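SnoN,Epimerase SnoN (Streptomyces nogalater, PDB 5EP9) acts as a non-heme iron, 2-oxoglutarate-dependent epimerase in the biosynthesis of nogalamycin. Local coordinates at residues A107-F121 with P274-P286. Numbering follows the deposited sequence.
Sequences AALAEYLAGSPLRLF and PLTGDRFPLLRRP
Arg119 and Leu282 face each other as a non-hydrogen-bonded antiparallel pair, a single beta bridge laid along the start of strand 118-128 in the larger sheet of this cupin-type fold. The fusion joins two SnoN pieces: 107-121 belongs to the first (14-202), 274-286 to the second (203-305). Two backbone bonds flank the pair, Leu283 N to Leu118 O (3.0 Å) and Leu120 N to Pro281 O (2.9 Å); Arg119 pairs with Met244 of strand 236-245 along its other backbone edge.

Most of the side-chain work falls to Arg119. Its chain runs straight from CG to NE, carrying the guanidinium out between two apolar groups: Leu282 CD2 sits over the centre of one face, while Thr276 CG2 covers the opposite face nearer the rim. In the plane of the group, NH1 donates to Phe280 O (2.9 Å) and to a water shared with Gly277 N; NE is bonded to Ala246 O, so the group is gripped at its edge as well as sandwiched.

The CB of Leu283 points toward 107-121, and the side chain lies between the helix and the strand. With CG beside its backbone N (chi1 -56°), it spreads its two methyls, CD1 against Ala107 CB and Leu118 CB, CD2 against Leu120 CB (4.1 Å). Farther along the strand, Phe121 and Phe280 lie side by side, CD1 of the former 3.9 Å from CE1 of the latter. Phe121 also meets Phe150 edge-to-face, and the side chain of Phe121 is about 12 Å from the bound iron.

At the helix end, Glu111 divides its carboxylate between two tasks. OE2 accepts Leu118 N from above the carboxylate plane and takes a water that also reaches Leu118 O. OE1 sits over one face of the poorly ordered Arg284 guanidinium and forms a salt bridge, 2.6 Å from Arg284 NH1, with the two planes 71° apart.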
loop_
_atom_site.group_PDB
_atom_site.type_symbol
_atom_site.label_atom_id
_atom_site.label_comp_id
_atom_site.label_asym_id
_atom_site.label_seq_id
_atom_site.Cartn_x
_atom_site.Cartn_y
_atom_site.Cartn_z
ATOM N N ALA A 107 11.656 2.320 -3.966
ATOM C CA ALA A 107 11.769 1.074 -4.733
ATOM C C ALA A 107 12.911 0.288 -4.210
ATOM O O ALA A 107 12.822 -0.957 -4.043
ATOM C CB ALA A 107 12.039 1.366 -6.206
ATOM N N ALA A 108 14.035 0.969 -4.005
ATOM C CA ALA A 108 15.198 0.267 -3.462
ATOM C C ALA A 108 14.917 -0.365 -2.038
ATOM O O ALA A 108 15.378 -1.464 -1.771
ATOM C CB ALA A 108 16.435 1.116 -3.422
ATOM N N LEU A 109 14.219 0.369 -1.188
ATOM C CA LEU A 109 13.854 -0.127 0.105
ATOM C C LEU A 109 12.953 -1.353 -0.014
ATOM O O LEU A 109 13.199 -2.325 0.610
ATOM C CB LEU A 109 13.152 0.937 0.910
ATOM C CG LEU A 109 14.135 1.936 1.471
ATOM C CD1 LEU A 109 13.393 3.183 1.956
ATOM C CD2 LEU A 109 14.910 1.333 2.646
ATOM N N ALA A 110 11.932 -1.256 -0.839
ATOM C CA ALA A 110 11.028 -2.319 -1.042
ATOM C C ALA A 110 11.738 -3.606 -1.473
ATOM O O ALA A 110 11.443 -4.700 -0.960
ATOM C CB ALA A 110 9.936 -1.973 -2.063
ATOM N N GLU A 111 12.645 -3.486 -2.428
ATOM C CA GLU A 111 13.319 -4.642 -2.923
ATOM C C GLU A 111 14.238 -5.217 -1.875
ATOM O O GLU A 111 14.335 -6.456 -1.802
ATOM C CB GLU A 111 14.135 -4.413 -4.239
ATOM C CG GLU A 111 13.241 -4.148 -5.426
ATOM C CD GLU A 111 13.928 -4.354 -6.788
ATOM O OE1 GLU A 111 15.175 -4.272 -6.878
ATOM O OE2 GLU A 111 13.165 -4.565 -7.751
ATOM N N TYR A 112 14.925 -4.378 -1.121
ATOM C CA TYR A 112 15.774 -4.862 -0.073
ATOM C C TYR A 112 14.891 -5.598 0.994
ATOM O O TYR A 112 15.210 -6.642 1.437
ATOM C CB TYR A 112 16.576 -3.744 0.582
ATOM C CG TYR A 112 17.717 -4.258 1.458
ATOM C CD1 TYR A 112 18.981 -4.529 0.937
ATOM C CD2 TYR A 112 17.511 -4.486 2.816
ATOM C CE1 TYR A 112 20.005 -5.011 1.754
ATOM C CE2 TYR A 112 18.517 -4.982 3.642
ATOM C CZ TYR A 112 19.746 -5.243 3.122
ATOM O OH TYR A 112 20.722 -5.735 3.953
ATOM N N LEU A 113 13.761 -5.032 1.364
ATOM C CA LEU A 113 12.901 -5.624 2.386
ATOM C C LEU A 113 12.290 -6.930 1.932
ATOM O O LEU A 113 12.219 -7.892 2.694
ATOM C CB LEU A 113 11.791 -4.702 2.760
ATOM C CG LEU A 113 12.175 -3.388 3.434
ATOM C CD1 LEU A 113 10.945 -2.497 3.653
ATOM C CD2 LEU A 113 12.876 -3.600 4.733
ATOM N N ALA A 114 11.829 -6.960 0.679
ATOM C CA ALA A 114 11.225 -8.139 0.139
ATOM C C ALA A 114 12.236 -9.231 -0.091
ATOM O O ALA A 114 11.887 -10.359 -0.141
ATOM C CB ALA A 114 10.498 -7.831 -1.166
ATOM N N GLY A 115 13.473 -8.868 -0.367
ATOM C CA GLY A 115 14.517 -9.806 -0.671
ATOM C C GLY A 115 14.527 -10.308 -2.101
ATOM O O GLY A 115 15.190 -11.285 -2.373
ATOM N N SER A 116 13.781 -9.697 -3.008
ATOM C CA SER A 116 13.757 -10.128 -4.439
ATOM C C SER A 116 13.438 -8.934 -5.368
ATOM O O SER A 116 12.947 -7.903 -4.911
ATOM C CB SER A 116 12.642 -11.231 -4.662
ATOM O OG SER A 116 11.293 -10.663 -4.854
ATOM N N PRO A 117 13.633 -9.108 -6.659
ATOM C CA PRO A 117 13.177 -8.094 -7.589
ATOM C C PRO A 117 11.670 -8.011 -7.587
ATOM O O PRO A 117 10.987 -9.016 -7.369
ATOM C CB PRO A 117 13.661 -8.594 -8.952
ATOM C CG PRO A 117 14.778 -9.543 -8.648
ATOM C CD PRO A 117 14.511 -10.119 -7.301
ATOM N N LEU A 118 11.191 -6.790 -7.785
ATOM C CA LEU A 118 9.825 -6.475 -7.699
ATOM C C LEU A 118 9.327 -5.737 -8.925
ATOM O O LEU A 118 10.080 -5.146 -9.656
ATOM C CB LEU A 118 9.543 -5.614 -6.476
ATOM C CG LEU A 118 9.857 -6.184 -5.065
ATOM C CD1 LEU A 118 9.717 -5.050 -4.070
ATOM C CD2 LEU A 118 8.970 -7.360 -4.669
ATOM N N ARG A 119 8.012 -5.754 -9.050
ATOM C CA ARG A 119 7.238 -4.964 -9.986
ATOM C C ARG A 119 6.183 -4.157 -9.264
ATOM O O ARG A 119 5.730 -4.511 -8.169
ATOM C CB ARG A 119 6.506 -5.852 -10.990
ATOM C CG ARG A 119 7.378 -6.538 -11.989
ATOM C CD ARG A 119 6.646 -7.650 -12.738
ATOM N NE ARG A 119 7.538 -8.317 -13.669
ATOM C CZ ARG A 119 7.991 -7.758 -14.816
ATOM N NH1 ARG A 119 7.554 -6.590 -15.260
ATOM N NH2 ARG A 119 8.851 -8.398 -15.541
ATOM N N LEU A 120 5.808 -3.049 -9.882
ATOM C CA LEU A 120 4.691 -2.251 -9.389
ATOM C C LEU A 120 3.418 -2.924 -9.860
ATOM O O LEU A 120 3.291 -3.255 -11.012
ATOM C CB LEU A 120 4.740 -0.836 -9.928
ATOM C CG LEU A 120 3.506 0.049 -9.732
ATOM C CD1 LEU A 120 3.315 0.396 -8.268
ATOM C CD2 LEU A 120 3.619 1.352 -10.541
ATOM N N PHE A 121 2.440 -3.033 -8.924
ATOM C CA PHE A 121 1.092 -3.537 -9.234
ATOM C C PHE A 121 0.102 -2.427 -9.362
ATOM O O PHE A 121 -0.667 -2.331 -10.323
ATOM C CB PHE A 121 0.590 -4.552 -8.159
ATOM C CG PHE A 121 -0.825 -5.010 -8.395
ATOM C CD1 PHE A 121 -1.154 -5.726 -9.525
ATOM C CD2 PHE A 121 -1.808 -4.776 -7.457
ATOM C CE1 PHE A 121 -2.430 -6.163 -9.734
ATOM C CE2 PHE A 121 -3.111 -5.205 -7.652
ATOM C CZ PHE A 121 -3.417 -5.883 -8.802
ATOM N N PRO A 274 1.706 -13.858 -17.288
ATOM C CA PRO A 274 2.616 -13.105 -16.478
ATOM C C PRO A 274 2.219 -11.634 -16.486
ATOM O O PRO A 274 1.555 -11.165 -17.408
ATOM C CB PRO A 274 3.987 -13.317 -17.120
ATOM C CG PRO A 274 3.801 -14.391 -18.193
ATOM C CD PRO A 274 2.340 -14.272 -18.572
ATOM N N LEU A 275 2.542 -10.941 -15.380
ATOM C CA LEU A 275 2.263 -9.547 -15.302
ATOM C C LEU A 275 3.597 -8.866 -15.575
ATOM O O LEU A 275 4.449 -8.761 -14.671
ATOM C CB LEU A 275 1.656 -9.194 -13.938
ATOM C CG LEU A 275 0.386 -9.978 -13.654
ATOM C CD1 LEU A 275 -0.039 -9.723 -12.229
ATOM C CD2 LEU A 275 -0.809 -9.715 -14.544
ATOM N N THR A 276 3.728 -8.355 -16.798
ATOM C CA THR A 276 4.976 -7.736 -17.281
ATOM C C THR A 276 4.712 -6.498 -18.138
ATOM O O THR A 276 3.563 -6.104 -18.352
ATOM C CB THR A 276 5.790 -8.652 -18.134
ATOM O OG1 THR A 276 4.970 -9.065 -19.183
ATOM C CG2 THR A 276 6.232 -9.902 -17.412
ATOM N N GLY A 277 5.807 -5.841 -18.533
ATOM C CA GLY A 277 5.741 -4.636 -19.317
ATOM C C GLY A 277 5.549 -3.374 -18.484
ATOM O O GLY A 277 5.551 -3.401 -17.243
ATOM N N ASP A 278 5.404 -2.276 -19.185
ATOM C CA ASP A 278 5.051 -0.913 -18.706
ATOM C C ASP A 278 3.902 -0.812 -17.779
ATOM O O ASP A 278 3.884 0.048 -16.931
ATOM C CB ASP A 278 4.650 0.007 -19.927
ATOM C CG ASP A 278 5.850 0.513 -20.692
ATOM O OD1 ASP A 278 6.958 0.398 -20.100
ATOM O OD2 ASP A 278 5.717 1.012 -21.865
ATOM N N ARG A 279 2.922 -1.652 -17.961
ATOM C CA ARG A 279 1.759 -1.680 -17.072
ATOM C C ARG A 279 2.078 -2.203 -15.633
ATOM O O ARG A 279 1.445 -1.865 -14.676
ATOM C CB ARG A 279 0.670 -2.528 -17.725
ATOM C CG ARG A 279 -0.587 -2.697 -16.881
ATOM C CD ARG A 279 -1.132 -1.367 -16.362
ATOM N NE ARG A 279 -2.329 -1.622 -15.601
ATOM C CZ ARG A 279 -2.369 -1.923 -14.293
ATOM N NH1 ARG A 279 -1.253 -1.944 -13.555
ATOM N NH2 ARG A 279 -3.562 -2.200 -13.718
ATOM N N PHE A 280 3.116 -3.031 -15.539
ATOM C CA PHE A 280 3.547 -3.703 -14.262
ATOM C C PHE A 280 5.039 -3.635 -14.138
ATOM O O PHE A 280 5.724 -4.649 -14.186
ATOM C CB PHE A 280 3.101 -5.146 -14.194
ATOM C CG PHE A 280 1.619 -5.325 -14.318
ATOM C CD1 PHE A 280 0.790 -4.980 -13.288
ATOM C CD2 PHE A 280 1.046 -5.896 -15.468
ATOM C CE1 PHE A 280 -0.596 -5.166 -13.374
ATOM C CE2 PHE A 280 -0.328 -6.069 -15.572
ATOM C CZ PHE A 280 -1.150 -5.706 -14.512
ATOM N N PRO A 281 5.577 -2.406 -14.052
ATOM C CA PRO A 281 6.995 -2.246 -14.382
ATOM C C PRO A 281 7.893 -2.809 -13.321
ATOM O O PRO A 281 7.657 -2.614 -12.112
ATOM C CB PRO A 281 7.155 -0.707 -14.525
ATOM C CG PRO A 281 6.083 -0.180 -13.601
ATOM C CD PRO A 281 4.934 -1.105 -13.866
ATOM N N LEU A 282 8.999 -3.351 -13.769
ATOM C CA LEU A 282 10.114 -3.636 -12.915
ATOM C C LEU A 282 10.537 -2.350 -12.160
ATOM O O LEU A 282 10.626 -1.306 -12.740
ATOM C CB LEU A 282 11.278 -4.172 -13.707
ATOM C CG LEU A 282 11.105 -5.570 -14.328
ATOM C CD1 LEU A 282 12.148 -5.825 -15.408
ATOM C CD2 LEU A 282 11.123 -6.631 -13.225
ATOM N N LEU A 283 10.795 -2.447 -10.858
ATOM C CA LEU A 283 11.308 -1.320 -10.103
ATOM C C LEU A 283 12.756 -1.013 -10.360
ATOM O O LEU A 283 13.215 0.040 -10.047
ATOM C CB LEU A 283 11.123 -1.529 -8.595
ATOM C CG LEU A 283 9.737 -1.796 -8.092
ATOM C CD1 LEU A 283 9.696 -1.718 -6.590
ATOM C CD2 LEU A 283 8.662 -0.917 -8.709
ATOM N N ARG A 284 13.515 -1.951 -10.867
ATOM C CA ARG A 284 14.907 -1.694 -11.181
ATOM C C ARG A 284 15.217 -2.229 -12.588
ATOM O O ARG A 284 14.894 -3.337 -12.890
ATOM C CB ARG A 284 15.776 -2.325 -10.094
ATOM C CG ARG A 284 17.275 -2.399 -10.353
ATOM C CD ARG A 284 17.966 -3.213 -9.277
ATOM N NE ARG A 284 17.597 -4.654 -9.441
ATOM C CZ ARG A 284 17.373 -5.580 -8.487
ATOM N NH1 ARG A 284 17.490 -5.308 -7.190
ATOM N NH2 ARG A 284 17.016 -6.823 -8.830
ATOM N N ARG A 285 15.837 -1.415 -13.438
ATOM C CA ARG A 285 16.168 -1.824 -14.812
ATOM C C ARG A 285 16.989 -3.149 -14.765
ATOM O O ARG A 285 17.959 -3.247 -14.000
ATOM C CB ARG A 285 16.944 -0.703 -15.532
ATOM C CG ARG A 285 16.290 -0.190 -16.815
ATOM C CD ARG A 285 17.354 0.405 -17.738
ATOM N NE ARG A 285 18.120 -0.629 -18.471
ATOM C CZ ARG A 285 19.386 -0.529 -18.914
ATOM N NH1 ARG A 285 20.120 0.551 -18.685
ATOM N NH2 ARG A 285 19.947 -1.537 -19.593
ATOM N N PRO A 286 16.577 -4.197 -15.532
ATOM C CA PRO A 286 17.394 -5.426 -15.438
ATOM C C PRO A 286 18.720 -5.235 -16.260
ATOM O O PRO A 286 18.743 -4.573 -17.340
ATOM C CB PRO A 286 16.454 -6.523 -15.978
ATOM C CG PRO A 286 15.518 -5.799 -16.914
ATOM C CD PRO A 286 15.611 -4.301 -16.653
HETATM O O HOH W 1 12.889 -5.122 -10.293
HETATM O O HOH W 2 9.001 -6.155 -17.872
HETATM O O HOH W 3 -3.437 -2.986 -11.011
#